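Local coordinates for TRAP dicarboxylate transporter-DctP subunit (Desulfovibrio desulfuricans subsp. desulfuricans, PDB 4NHB), which binds sn-glycerol-3-phosphate and probably delivers it to a TRAP transporter as its periplasmic solute-binding subunit, at residues A200-V205 and Y222-E227. Sequence-based numbering, arbitrary orientation.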
loop_
_atom_site.group_PDB
_atom_site.type_symbol
_atom_site.label_atom_id
_atom_site.label_comp_id
_atom_site.label_asym_id
_atom_site.label_seq_id
_atom_site.Cartn_x
_atom_site.Cartn_y
_atom_site.Cartn_z
ATOM N N ALA A 200 11.911 -15.843 3.012
ATOM C CA ALA A 200 11.929 -15.839 4.469
ATOM C C ALA A 200 10.980 -16.916 4.985
ATOM O O ALA A 200 11.299 -17.680 5.916
ATOM C CB ALA A 200 11.539 -14.487 4.989
ATOM N N LEU A 201 9.804 -16.972 4.369
ATOM C CA LEU A 201 8.864 -18.058 4.627
ATOM C C LEU A 201 9.496 -19.413 4.366
ATOM O O LEU A 201 9.488 -20.292 5.249
ATOM C CB LEU A 201 7.620 -17.900 3.750
ATOM C CG LEU A 201 6.672 -16.813 4.270
ATOM C CD1 LEU A 201 5.552 -16.612 3.259
ATOM C CD2 LEU A 201 6.109 -17.173 5.673
ATOM N N ASP A 202 10.048 -19.588 3.167
ATOM C CA ASP A 202 10.688 -20.867 2.780
ATOM C C ASP A 202 11.834 -21.263 3.708
ATOM O O ASP A 202 12.065 -22.460 3.909
ATOM C CB ASP A 202 11.283 -20.822 1.366
ATOM C CG ASP A 202 10.233 -20.879 0.274
ATOM O OD1 ASP A 202 9.073 -21.259 0.543
ATOM O OD2 ASP A 202 10.597 -20.548 -0.869
ATOM N N GLN A 203 12.552 -20.265 4.232
ATOM C CA GLN A 203 13.706 -20.491 5.095
ATOM C C GLN A 203 13.332 -20.986 6.509
ATOM O O GLN A 203 14.127 -21.636 7.158
ATOM C CB GLN A 203 14.555 -19.227 5.205
ATOM C CG GLN A 203 15.476 -18.962 4.020
ATOM C CD GLN A 203 16.127 -17.583 4.083
ATOM O OE1 GLN A 203 15.868 -16.781 4.997
ATOM N NE2 GLN A 203 16.984 -17.300 3.108
ATOM N N GLY A 204 12.151 -20.642 7.003
ATOM C CA GLY A 204 11.591 -21.340 8.150
ATOM C C GLY A 204 11.889 -20.836 9.555
ATOM O O GLY A 204 11.519 -21.509 10.531
ATOM N N VAL A 205 12.549 -19.685 9.688
ATOM C CA VAL A 205 12.826 -19.140 11.030
ATOM C C VAL A 205 11.678 -18.221 11.496
ATOM O O VAL A 205 11.218 -18.378 12.639
ATOM C CB VAL A 205 14.238 -18.426 11.182
ATOM C CG1 VAL A 205 15.473 -19.459 11.052
ATOM C CG2 VAL A 205 14.361 -17.223 10.228
ATOM N N TYR A 222 -0.393 -19.368 2.945
ATOM C CA TYR A 222 -1.199 -20.285 3.779
ATOM C C TYR A 222 -0.711 -21.732 3.695
ATOM O O TYR A 222 -1.021 -22.523 4.565
ATOM C CB TYR A 222 -2.690 -20.194 3.415
ATOM C CG TYR A 222 -2.963 -20.375 1.947
ATOM C CD1 TYR A 222 -3.066 -21.651 1.403
ATOM C CD2 TYR A 222 -3.118 -19.279 1.099
ATOM C CE1 TYR A 222 -3.302 -21.838 0.077
ATOM C CE2 TYR A 222 -3.357 -19.461 -0.239
ATOM C CZ TYR A 222 -3.447 -20.755 -0.748
ATOM O OH TYR A 222 -3.684 -20.983 -2.087
ATOM N N GLU A 223 0.102 -22.041 2.687
ATOM C CA GLU A 223 0.783 -23.329 2.575
ATOM C C GLU A 223 1.874 -23.546 3.634
ATOM O O GLU A 223 2.288 -24.674 3.878
ATOM C CB GLU A 223 1.431 -23.462 1.190
ATOM C CG GLU A 223 0.439 -23.809 0.078
ATOM C CD GLU A 223 1.078 -23.882 -1.291
ATOM O OE1 GLU A 223 2.290 -23.584 -1.433
ATOM O OE2 GLU A 223 0.347 -24.225 -2.244
ATOM N N ILE A 224 2.369 -22.459 4.211
ATOM C CA ILE A 224 3.460 -22.505 5.186
ATOM C C ILE A 224 2.981 -21.984 6.538
ATOM O O ILE A 224 3.314 -22.526 7.588
ATOM C CB ILE A 224 4.678 -21.686 4.659
ATOM C CG1 ILE A 224 5.247 -22.378 3.426
ATOM C CG2 ILE A 224 5.752 -21.546 5.701
ATOM C CD1 ILE A 224 6.191 -21.523 2.624
ATOM N N THR A 225 2.189 -20.919 6.501
ATOM C CA THR A 225 1.623 -20.298 7.690
ATOM C C THR A 225 0.113 -20.327 7.536
ATOM O O THR A 225 -0.485 -19.374 7.049
ATOM C CB THR A 225 2.061 -18.833 7.810
ATOM O OG1 THR A 225 1.812 -18.136 6.565
ATOM C CG2 THR A 225 3.537 -18.756 8.119
ATOM N N PRO A 226 -0.511 -21.434 7.914
ATOM C CA PRO A 226 -1.891 -21.650 7.477
ATOM C C PRO A 226 -2.927 -20.883 8.293
ATOM O O PRO A 226 -4.082 -20.826 7.885
ATOM C CB PRO A 226 -2.087 -23.177 7.659
ATOM C CG PRO A 226 -0.757 -23.713 7.999
ATOM C CD PRO A 226 0.063 -22.623 8.560
ATOM N N GLU A 227 -2.528 -20.318 9.423
ATOM C CA GLU A 227 -3.494 -19.719 10.329
ATOM C C GLU A 227 -3.561 -18.205 10.106
ATOM O O GLU A 227 -2.624 -17.478 10.376
ATOM C CB GLU A 227 -3.136 -20.013 11.782
ATOM C CG GLU A 227 -2.586 -21.449 12.047
ATOM C CD GLU A 227 -3.644 -22.540 12.042
ATOM O OE1 GLU A 227 -4.849 -22.230 12.095
ATOM O OE2 GLU A 227 -3.255 -23.729 12.000
#
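Ile224 reaches from segment 222-227 to the last full turn of helix 197-203, where it meets Leu201 and Asp202. Its side chain branches at CB. The short branch, Ile224 CG2, meets the carbonyl O of Leu201 at 4.0 Å. The long branch starts at CG1, which is anti to the carbonyl carbon of Ile224 (chi1 -66°). The chain then runs out extended (chi2 165°) and carries CD1 to the helix. Ile224 CD1 touches two neighbouring residues at once, 4.1 Å from Leu201 CB and 3.6 Å from Asp202 OD1. The Asp202 side chain starts away from the loop, but its OD1 comes back to it, and the side chains of Asp202 and Ile224 cross at about a right angle.

Leu201 extends the contact to the next loop residue. Its CD2 methyl rests 3.9 Å from CG2 of Thr225, and these two side chains also cross nearly perpendicularly. Thr225 turns its methyl to the leucine, while its hydroxyl OG1 is hydrogen-bonded to the backbone O of Met221. The Leu201 side chain touches Met221 as well.

The contact joins helix 197-203 to the loop that leads from helix 213-218 into strand 227-229, in a solute-binding protein of family 7. It lies toward the periphery of the chain. The side chain of Leu201 is still about 11 Å from the bound sn-glycerol-3-phosphate. No hydrogen bond or salt bridge links the two segments. The contact therefore probably rests on van der Waals packing, mostly of methyl groups, with Leu201 and Thr225 buried and the Asp202 carboxylate at the exposed margin.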